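Tyrosine--tRNA ligase, mitochondrial (Coccidioides posadasii, PDB 5IJX) probably catalyses the ATP-dependent attachment of L-tyrosine to tRNA(Tyr), this C-terminally truncated form carrying the class I synthetase core with tyrosine bound. Local coordinates at residues R54-K59 with N277-T282; W92-G97 with W160-A165. All blocks are in the same frame, centred on the assembly; numbering follows the deposited sequence.

How the contacts relate
Both contacts are buried and join a helix to parts of the Rossmann-type sheet: contact 1 to a strand itself, contact 2 largely to the loop leading into one. Contact 1 sets helix 54-63 on strand 279-283, next to the edge strand 49-51; contact 2 joins the end of helix 84-95 to the chain entering the other edge strand, 164-168. Their centres are about 18 Å apart and their nearest atoms about 8 Å. Contact 1 is an aliphatic and aromatic packing burying 217 Å², with the R54, D55 and D58 salt bridges on the helix side turned from the strand. Contact 2 buries 392 Å² and combines aromatic rings with a partly exposed arginine and a bridging water.

Contact 1: R54-K59 with N277-T282; sequences RDALDK and NPYGIT
The Rossmann-type sheet of the class I synthetase core is covered here by helix 54-63, whose A56 and L57 rest on Y279 and I281 of strand 279-283. The helix follows the edge strand 49-51, which runs antiparallel to 279-283, and leads on to strand 67-72. It crosses strand 279-282 at a signed angle of -106°, the two axes approaching to 9.4 Å. L57 is the central residue. With CG anti to the backbone N (chi1 172°), the leucine carries its two methyls to the base of Y279 and to I281. One branch, CD1, meets Y279 CB at 3.7 Å, while L57 CB lies 3.8 Å from Y279 CD1; the two side chains lie alongside, pointing opposite ways. The second branch, CD2, packs on I281 CG1 at 3.8 Å, the isoleucine running roughly perpendicular to the leucine. Both L57 and I281 also touch V235 of the neighbouring strand 233-239, which extends the apolar packing to the adjacent strand. The tyrosine ring lies beneath the helix backbone, with L57 CA 4.1 Å above its plane and towards the rim. A56 CB sits beside the hydroxyl end, 3.5 Å from Y279 OH. This buried hydroxyl is satisfied by a hydrogen bond with the carbonyl O of D274, in a loop that A56 also touches. G280 contributes backbone, paired with V51 of the edge strand. On the side of the helix turned from the strand, R54 NH1 bridges two carboxylates of its own helix, meeting D58 OD2 in a weak bond and D55 OD2, nearly along its C-O axis, at 3.1 Å.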
ATOM      1  N   ARG A  54      19.010  26.033  -1.499  1.00 75.66           N
ATOM      2  CA  ARG A  54      19.245  26.461  -2.876  1.00 83.01           C
ATOM      3  C   ARG A  54      20.713  26.308  -3.260  1.00 80.18           C
ATOM      4  O   ARG A  54      21.043  25.679  -4.274  1.00 76.78           O
ATOM      5  CB  ARG A  54      18.777  27.908  -3.042  1.00 83.77           C
ATOM      6  CG  ARG A  54      18.917  28.468  -4.445  1.00 92.86           C
ATOM      7  CD  ARG A  54      20.222  29.225  -4.617  1.00100.98           C
ATOM      8  NE  ARG A  54      20.368  29.760  -5.968  1.00 97.84           N
ATOM      9  CZ  ARG A  54      21.529  29.914  -6.598  1.00 93.26           C
ATOM     10  NH1 ARG A  54      22.668  29.561  -6.014  1.00 86.67           N
ATOM     11  NH2 ARG A  54      21.553  30.412  -7.825  1.00 97.68           N
ATOM     12  N   ASP A  55      21.615  26.882  -2.459  1.00 74.08           N
ATOM     13  CA  ASP A  55      23.037  26.801  -2.775  1.00 72.42           C
ATOM     14  C   ASP A  55      23.530  25.360  -2.772  1.00 68.53           C
ATOM     15  O   ASP A  55      24.450  25.017  -3.524  1.00 79.18           O
ATOM     16  CB  ASP A  55      23.846  27.640  -1.786  1.00 79.68           C
ATOM     17  CG  ASP A  55      23.552  29.125  -1.904  1.00 92.41           C
ATOM     18  OD1 ASP A  55      23.804  29.863  -0.929  1.00105.60           O
ATOM     19  OD2 ASP A  55      23.065  29.552  -2.972  1.00 87.13           O
ATOM     20  N   ALA A  56      22.936  24.503  -1.938  1.00 67.10           N
ATOM     21  CA  ALA A  56      23.288  23.087  -1.963  1.00 72.02           C
ATOM     22  C   ALA A  56      22.925  22.455  -3.301  1.00 70.64           C
ATOM     23  O   ALA A  56      23.668  21.617  -3.824  1.00 69.32           O
ATOM     24  CB  ALA A  56      22.592  22.350  -0.819  1.00 72.31           C
ATOM     25  N   LEU A  57      21.781  22.843  -3.872  1.00 75.32           N
ATOM     26  CA  LEU A  57      21.377  22.300  -5.165  1.00 70.91           C
ATOM     27  C   LEU A  57      22.266  22.829  -6.282  1.00 65.92           C
ATOM     28  O   LEU A  57      22.693  22.066  -7.158  1.00 65.44           O
ATOM     29  CB  LEU A  57      19.912  22.636  -5.440  1.00 59.93           C
ATOM     30  CG  LEU A  57      19.394  22.292  -6.840  1.00 57.44           C
ATOM     31  CD1 LEU A  57      19.629  20.822  -7.168  1.00 59.05           C
ATOM     32  CD2 LEU A  57      17.917  22.642  -6.960  1.00 60.57           C
ATOM     33  N   ASP A  58      22.542  24.134  -6.278  1.00 64.64           N
ATOM     34  CA  ASP A  58      23.510  24.687  -7.219  1.00 73.73           C
ATOM     35  C   ASP A  58      24.819  23.906  -7.157  1.00 71.99           C
ATOM     36  O   ASP A  58      25.392  23.532  -8.189  1.00 72.24           O
ATOM     37  CB  ASP A  58      23.746  26.167  -6.906  1.00 74.62           C
ATOM     38  CG  ASP A  58      24.268  26.941  -8.098  1.00 82.78           C
ATOM     39  OD1 ASP A  58      24.224  26.407  -9.227  1.00 93.44           O
ATOM     40  OD2 ASP A  58      24.711  28.093  -7.908  1.00 79.48           O
ATOM     41  N   LYS A  59      25.293  23.637  -5.938  1.00 60.62           N
ATOM     42  CA  LYS A  59      26.505  22.848  -5.751  1.00 60.67           C
ATOM     43  C   LYS A  59      26.364  21.466  -6.376  1.00 73.14           C
ATOM     44  O   LYS A  59      27.256  21.002  -7.095  1.00 75.55           O
ATOM     45  CB  LYS A  59      26.811  22.738  -4.256  1.00 64.55           C
ATOM     46  CG  LYS A  59      28.139  22.083  -3.919  1.00 66.76           C
ATOM     47  CD  LYS A  59      28.410  22.156  -2.419  1.00 65.03           C
ATOM     48  CE  LYS A  59      28.040  20.865  -1.718  1.00 74.61           C
ATOM     49  NZ  LYS A  59      27.917  21.038  -0.241  1.00 87.80           N
ATOM     50  N   ASN A 277      21.717  13.837  -1.627  1.00 67.05           N
ATOM     51  CA  ASN A 277      20.352  14.091  -1.196  1.00 69.11           C
ATOM     52  C   ASN A 277      19.457  14.450  -2.373  1.00 70.17           C
ATOM     53  O   ASN A 277      19.931  14.851  -3.440  1.00 67.96           O
ATOM     54  CB  ASN A 277      20.327  15.225  -0.175  1.00 80.49           C
ATOM     55  CG  ASN A 277      20.694  14.764   1.219  1.00 86.16           C
ATOM     56  OD1 ASN A 277      21.056  13.607   1.427  1.00 98.49           O
ATOM     57  ND2 ASN A 277      20.602  15.670   2.184  1.00 90.28           N
ATOM     58  N   PRO A 278      18.145  14.318  -2.200  1.00 59.94           N
ATOM     59  CA  PRO A 278      17.204  14.758  -3.231  1.00 58.47           C
ATOM     60  C   PRO A 278      16.854  16.231  -3.094  1.00 59.89           C
ATOM     61  O   PRO A 278      16.879  16.812  -2.008  1.00 65.58           O
ATOM     62  CB  PRO A 278      15.980  13.872  -2.963  1.00 59.63           C
ATOM     63  CG  PRO A 278      16.003  13.687  -1.482  1.00 61.39           C
ATOM     64  CD  PRO A 278      17.462  13.612  -1.101  1.00 65.52           C
ATOM     65  N   TYR A 279      16.519  16.836  -4.234  1.00 61.70           N
ATOM     66  CA  TYR A 279      16.161  18.245  -4.286  1.00 62.14           C
ATOM     67  C   TYR A 279      14.957  18.435  -5.202  1.00 61.89           C
ATOM     68  O   TYR A 279      14.581  17.546  -5.976  1.00 48.53           O
ATOM     69  CB  TYR A 279      17.333  19.105  -4.775  1.00 54.24           C
ATOM     70  CG  TYR A 279      18.556  19.067  -3.881  1.00 63.65           C
ATOM     71  CD1 TYR A 279      18.763  20.041  -2.911  1.00 64.40           C
ATOM     72  CD2 TYR A 279      19.505  18.063  -4.013  1.00 62.65           C
ATOM     73  CE1 TYR A 279      19.880  20.012  -2.095  1.00 67.92           C
ATOM     74  CE2 TYR A 279      20.625  18.026  -3.201  1.00 68.86           C
ATOM     75  CZ  TYR A 279      20.807  19.002  -2.245  1.00 69.11           C
ATOM     76  OH  TYR A 279      21.921  18.967  -1.437  1.00 68.43           O
ATOM     77  N   GLY A 280      14.356  19.621  -5.113  1.00 57.58           N
ATOM     78  CA  GLY A 280      13.201  19.936  -5.925  1.00 59.14           C
ATOM     79  C   GLY A 280      13.297  21.331  -6.508  1.00 56.20           C
ATOM     80  O   GLY A 280      13.990  22.205  -5.983  1.00 59.52           O
ATOM     81  N   ILE A 281      12.577  21.525  -7.613  1.00 67.15           N
ATOM     82  CA  ILE A 281      12.422  22.833  -8.238  1.00 68.55           C
ATOM     83  C   ILE A 281      10.959  23.014  -8.615  1.00 60.98           C
ATOM     84  O   ILE A 281      10.345  22.118  -9.206  1.00 63.17           O
ATOM     85  CB  ILE A 281      13.322  23.001  -9.478  1.00 71.16           C
ATOM     86  CG1 ILE A 281      14.789  22.773  -9.108  1.00 68.91           C
ATOM     87  CG2 ILE A 281      13.142  24.398 -10.074  1.00 73.90           C
ATOM     88  CD1 ILE A 281      15.730  22.774 -10.295  1.00 53.81           C
ATOM     89  N   THR A 282      10.404  24.175  -8.272  1.00 58.64           N
ATOM     90  CA  THR A 282       9.035  24.532  -8.618  1.00 60.62           C
ATOM     91  C   THR A 282       9.062  25.759  -9.516  1.00 63.41           C
ATOM     92  O   THR A 282       9.750  26.744  -9.213  1.00 62.38           O
ATOM     93  CB  THR A 282       8.187  24.811  -7.372  1.00 66.75           C
ATOM     94  OG1 THR A 282       8.794  25.854  -6.599  1.00 77.74           O
ATOM     95  CG2 THR A 282       8.045  23.554  -6.522  1.00 67.39           C
TER

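Contact 2: W92-G97 with W160-A165; sequences WAYVHG and WAWRRA
Y94, near the end of helix 84-95, is held between W162 and R164, which approach opposite faces of its ring. W162 presents its edge to one face in a T-shaped pair, the Y94 ring and the six-membered ring of W162 having centroids 5.0 Å apart and planes at 69°. Over the other face runs the aliphatic part of R164, whose CD sits 3.7 Å from the ring centroid in a CH-pi contact. The R164 chain bends at chi3 (68°), and its NH1 forms a salt bridge with E148 of helix 126-154, whose OE1 also makes a weak hydrogen bond with Y94 OH. The carbonyl O of R163 lies near the plane of the Y94 ring, at its edge. W162 in turn offers a face to the helix end: V95 CA stands 4.0 Å from the centroid of its six-membered ring. G97, the C-prime residue of the Schellman motif that ends the helix, brings its CA to 3.6 Å from W162 CD1. A water donates to both G97 O and A161 O. The helix end is thus joined to the chain entering strand 164-168 mainly by dispersion and CH-pi contacts, while the charge of R164 is met by a third element, helix 126-154.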
ATOM      1  N   TRP A  92      15.986  22.390 -21.056  1.00 68.87           N
ATOM      2  CA  TRP A  92      17.278  22.993 -20.758  1.00 70.89           C
ATOM      3  C   TRP A  92      18.221  21.948 -20.181  1.00 69.72           C
ATOM      4  O   TRP A  92      19.302  21.700 -20.727  1.00 70.25           O
ATOM      5  CB  TRP A  92      17.107  24.169 -19.794  1.00 71.03           C
ATOM      6  CG  TRP A  92      16.528  25.396 -20.446  1.00 75.16           C
ATOM      7  CD1 TRP A  92      15.299  25.947 -20.218  1.00 75.65           C
ATOM      8  CD2 TRP A  92      17.156  26.217 -21.440  1.00 74.06           C
ATOM      9  NE1 TRP A  92      15.126  27.062 -21.005  1.00 65.83           N
ATOM     10  CE2 TRP A  92      16.251  27.248 -21.763  1.00 63.44           C
ATOM     11  CE3 TRP A  92      18.395  26.181 -22.086  1.00 74.21           C
ATOM     12  CZ2 TRP A  92      16.547  28.232 -22.699  1.00 66.44           C
ATOM     13  CZ3 TRP A  92      18.684  27.160 -23.019  1.00 71.11           C
ATOM     14  CH2 TRP A  92      17.764  28.169 -23.317  1.00 64.23           C
ATOM     15  N   ALA A  93      17.800  21.292 -19.097  1.00 65.26           N
ATOM     16  CA  ALA A  93      18.620  20.250 -18.493  1.00 61.42           C
ATOM     17  C   ALA A  93      19.172  19.315 -19.560  1.00 63.64           C
ATOM     18  O   ALA A  93      20.385  19.086 -19.644  1.00 65.56           O
ATOM     19  CB  ALA A  93      17.799  19.474 -17.463  1.00 62.04           C
ATOM     20  N   TYR A  94      18.291  18.801 -20.417  1.00 64.58           N
ATOM     21  CA  TYR A  94      18.729  17.848 -21.428  1.00 66.93           C
ATOM     22  C   TYR A  94      19.846  18.426 -22.287  1.00 68.29           C
ATOM     23  O   TYR A  94      20.895  17.797 -22.467  1.00 71.66           O
ATOM     24  CB  TYR A  94      17.546  17.430 -22.295  1.00 66.38           C
ATOM     25  CG  TYR A  94      17.946  16.620 -23.508  1.00 64.62           C
ATOM     26  CD1 TYR A  94      18.408  15.320 -23.373  1.00 70.63           C
ATOM     27  CD2 TYR A  94      17.859  17.155 -24.786  1.00 67.70           C
ATOM     28  CE1 TYR A  94      18.774  14.576 -24.472  1.00 73.41           C
ATOM     29  CE2 TYR A  94      18.221  16.419 -25.892  1.00 70.52           C
ATOM     30  CZ  TYR A  94      18.679  15.130 -25.730  1.00 79.20           C
ATOM     31  OH  TYR A  94      19.040  14.394 -26.833  1.00 86.91           O
ATOM     32  N   VAL A  95      19.660  19.646 -22.791  1.00 73.98           N
ATOM     33  CA  VAL A  95      20.583  20.191 -23.783  1.00 74.85           C
ATOM     34  C   VAL A  95      21.842  20.657 -23.072  1.00 72.21           C
ATOM     35  O   VAL A  95      22.793  21.121 -23.714  1.00 82.31           O
ATOM     36  CB  VAL A  95      19.951  21.339 -24.598  1.00 82.39           C
ATOM     37  CG1 VAL A  95      18.734  20.841 -25.373  1.00 90.01           C
ATOM     38  CG2 VAL A  95      19.588  22.514 -23.699  1.00 86.94           C
ATOM     39  N   HIS A  96      21.862  20.550 -21.745  1.00 70.11           N
ATOM     40  CA  HIS A  96      23.061  20.872 -20.985  1.00 67.34           C
ATOM     41  C   HIS A  96      23.804  19.624 -20.520  1.00 71.18           C
ATOM     42  O   HIS A  96      24.706  19.727 -19.681  1.00 76.33           O
ATOM     43  CB  HIS A  96      22.714  21.768 -19.791  1.00 74.99           C
ATOM     44  CG  HIS A  96      22.600  23.221 -20.144  1.00 81.81           C
ATOM     45  ND1 HIS A  96      23.556  24.151 -19.793  1.00 88.90           N
ATOM     46  CD2 HIS A  96      21.647  23.903 -20.823  1.00 78.46           C
ATOM     47  CE1 HIS A  96      23.198  25.342 -20.239  1.00 81.12           C
ATOM     48  NE2 HIS A  96      22.044  25.218 -20.869  1.00 75.33           N
ATOM     49  N   GLY A  97      23.463  18.454 -21.058  1.00 71.41           N
ATOM     50  CA  GLY A  97      24.138  17.224 -20.708  1.00 79.92           C
ATOM     51  C   GLY A  97      23.612  16.536 -19.472  1.00 72.71           C
ATOM     52  O   GLY A  97      24.102  15.451 -19.131  1.00 75.23           O
ATOM     53  N   TRP A 160      27.347  12.444 -26.790  1.00 87.48           N
ATOM     54  CA  TRP A 160      27.040  11.085 -26.364  1.00 83.90           C
ATOM     55  C   TRP A 160      26.541  11.052 -24.924  1.00 86.56           C
ATOM     56  O   TRP A 160      25.780  10.151 -24.554  1.00 94.96           O
ATOM     57  CB  TRP A 160      28.279  10.204 -26.522  1.00 79.56           C
ATOM     58  CG  TRP A 160      28.102   8.806 -26.036  1.00 87.88           C
ATOM     59  CD1 TRP A 160      27.686   7.731 -26.767  1.00 92.89           C
ATOM     60  CD2 TRP A 160      28.340   8.321 -24.709  1.00 94.79           C
ATOM     61  NE1 TRP A 160      27.649   6.608 -25.977  1.00 99.58           N
ATOM     62  CE2 TRP A 160      28.047   6.943 -24.709  1.00 95.96           C
ATOM     63  CE3 TRP A 160      28.774   8.918 -23.521  1.00 93.96           C
ATOM     64  CZ2 TRP A 160      28.171   6.153 -23.568  1.00 92.02           C
ATOM     65  CZ3 TRP A 160      28.896   8.132 -22.388  1.00 90.54           C
ATOM     66  CH2 TRP A 160      28.597   6.764 -22.420  1.00 85.14           C
ATOM     67  N   ALA A 161      26.950  12.022 -24.105  1.00 85.22           N
ATOM     68  CA  ALA A 161      26.553  12.058 -22.703  1.00 80.66           C
ATOM     69  C   ALA A 161      25.119  12.526 -22.499  1.00 77.12           C
ATOM     70  O   ALA A 161      24.578  12.347 -21.403  1.00 72.35           O
ATOM     71  CB  ALA A 161      27.499  12.966 -21.914  1.00 77.60           C
ATOM     72  N   TRP A 162      24.495  13.120 -23.515  1.00 79.85           N
ATOM     73  CA  TRP A 162      23.113  13.555 -23.383  1.00 76.44           C
ATOM     74  C   TRP A 162      22.210  12.358 -23.122  1.00 71.85           C
ATOM     75  O   TRP A 162      22.333  11.313 -23.766  1.00 81.76           O
ATOM     76  CB  TRP A 162      22.659  14.287 -24.646  1.00 79.36           C
ATOM     77  CG  TRP A 162      23.263  15.649 -24.806  1.00 78.93           C
ATOM     78  CD1 TRP A 162      24.367  16.139 -24.171  1.00 76.66           C
ATOM     79  CD2 TRP A 162      22.788  16.700 -25.654  1.00 77.99           C
ATOM     80  NE1 TRP A 162      24.611  17.430 -24.575  1.00 81.49           N
ATOM     81  CE2 TRP A 162      23.655  17.797 -25.484  1.00 76.09           C
ATOM     82  CE3 TRP A 162      21.714  16.820 -26.542  1.00 72.93           C
ATOM     83  CZ2 TRP A 162      23.480  18.998 -26.168  1.00 78.90           C
ATOM     84  CZ3 TRP A 162      21.543  18.012 -27.221  1.00 72.40           C
ATOM     85  CH2 TRP A 162      22.422  19.087 -27.030  1.00 75.77           C
ATOM     86  N   ARG A 163      21.295  12.518 -22.168  1.00 66.35           N
ATOM     87  CA  ARG A 163      20.402  11.445 -21.755  1.00 72.66           C
ATOM     88  C   ARG A 163      18.973  11.961 -21.744  1.00 76.25           C
ATOM     89  O   ARG A 163      18.695  13.038 -21.205  1.00 64.98           O
ATOM     90  CB  ARG A 163      20.790  10.905 -20.373  1.00 75.78           C
ATOM     91  CG  ARG A 163      22.167  10.259 -20.322  1.00 83.99           C
ATOM     92  CD  ARG A 163      22.151   8.849 -20.887  1.00 91.44           C
ATOM     93  NE  ARG A 163      23.407   8.145 -20.628  1.00 99.85           N
ATOM     94  CZ  ARG A 163      24.450   8.123 -21.453  1.00 94.55           C
ATOM     95  NH1 ARG A 163      24.411   8.764 -22.613  1.00 87.95           N
ATOM     96  NH2 ARG A 163      25.542   7.451 -21.114  1.00 92.83           N
ATOM     97  N   ARG A 164      18.073  11.184 -22.336  1.00 76.59           N
ATOM     98  CA  ARG A 164      16.670  11.539 -22.462  1.00 67.01           C
ATOM     99  C   ARG A 164      15.851  10.287 -22.198  1.00 66.19           C
ATOM    100  O   ARG A 164      16.250   9.190 -22.600  1.00 59.96           O
ATOM    101  CB  ARG A 164      16.368  12.085 -23.862  1.00 78.90           C
ATOM    102  CG  ARG A 164      15.432  13.268 -23.908  1.00 78.14           C
ATOM    103  CD  ARG A 164      15.329  13.781 -25.334  1.00 84.75           C
ATOM    104  NE  ARG A 164      14.656  12.827 -26.211  1.00 87.35           N
ATOM    105  CZ  ARG A 164      14.780  12.804 -27.535  1.00 97.41           C
ATOM    106  NH1 ARG A 164      15.564  13.678 -28.152  1.00104.74           N
ATOM    107  NH2 ARG A 164      14.123  11.898 -28.246  1.00102.73           N
ATOM    108  N   ALA A 165      14.718  10.440 -21.521  1.00 64.94           N
ATOM    109  CA  ALA A 165      13.912   9.271 -21.204  1.00 60.82           C
ATOM    110  C   ALA A 165      12.446   9.645 -21.078  1.00 61.36           C
ATOM    111  O   ALA A 165      12.108  10.721 -20.574  1.00 63.06           O
ATOM    112  CB  ALA A 165      14.390   8.607 -19.909  1.00 61.85           C
TER
HETATM  113  O   HOH W   1      23.101  12.811 -18.806  1.00 59.54           O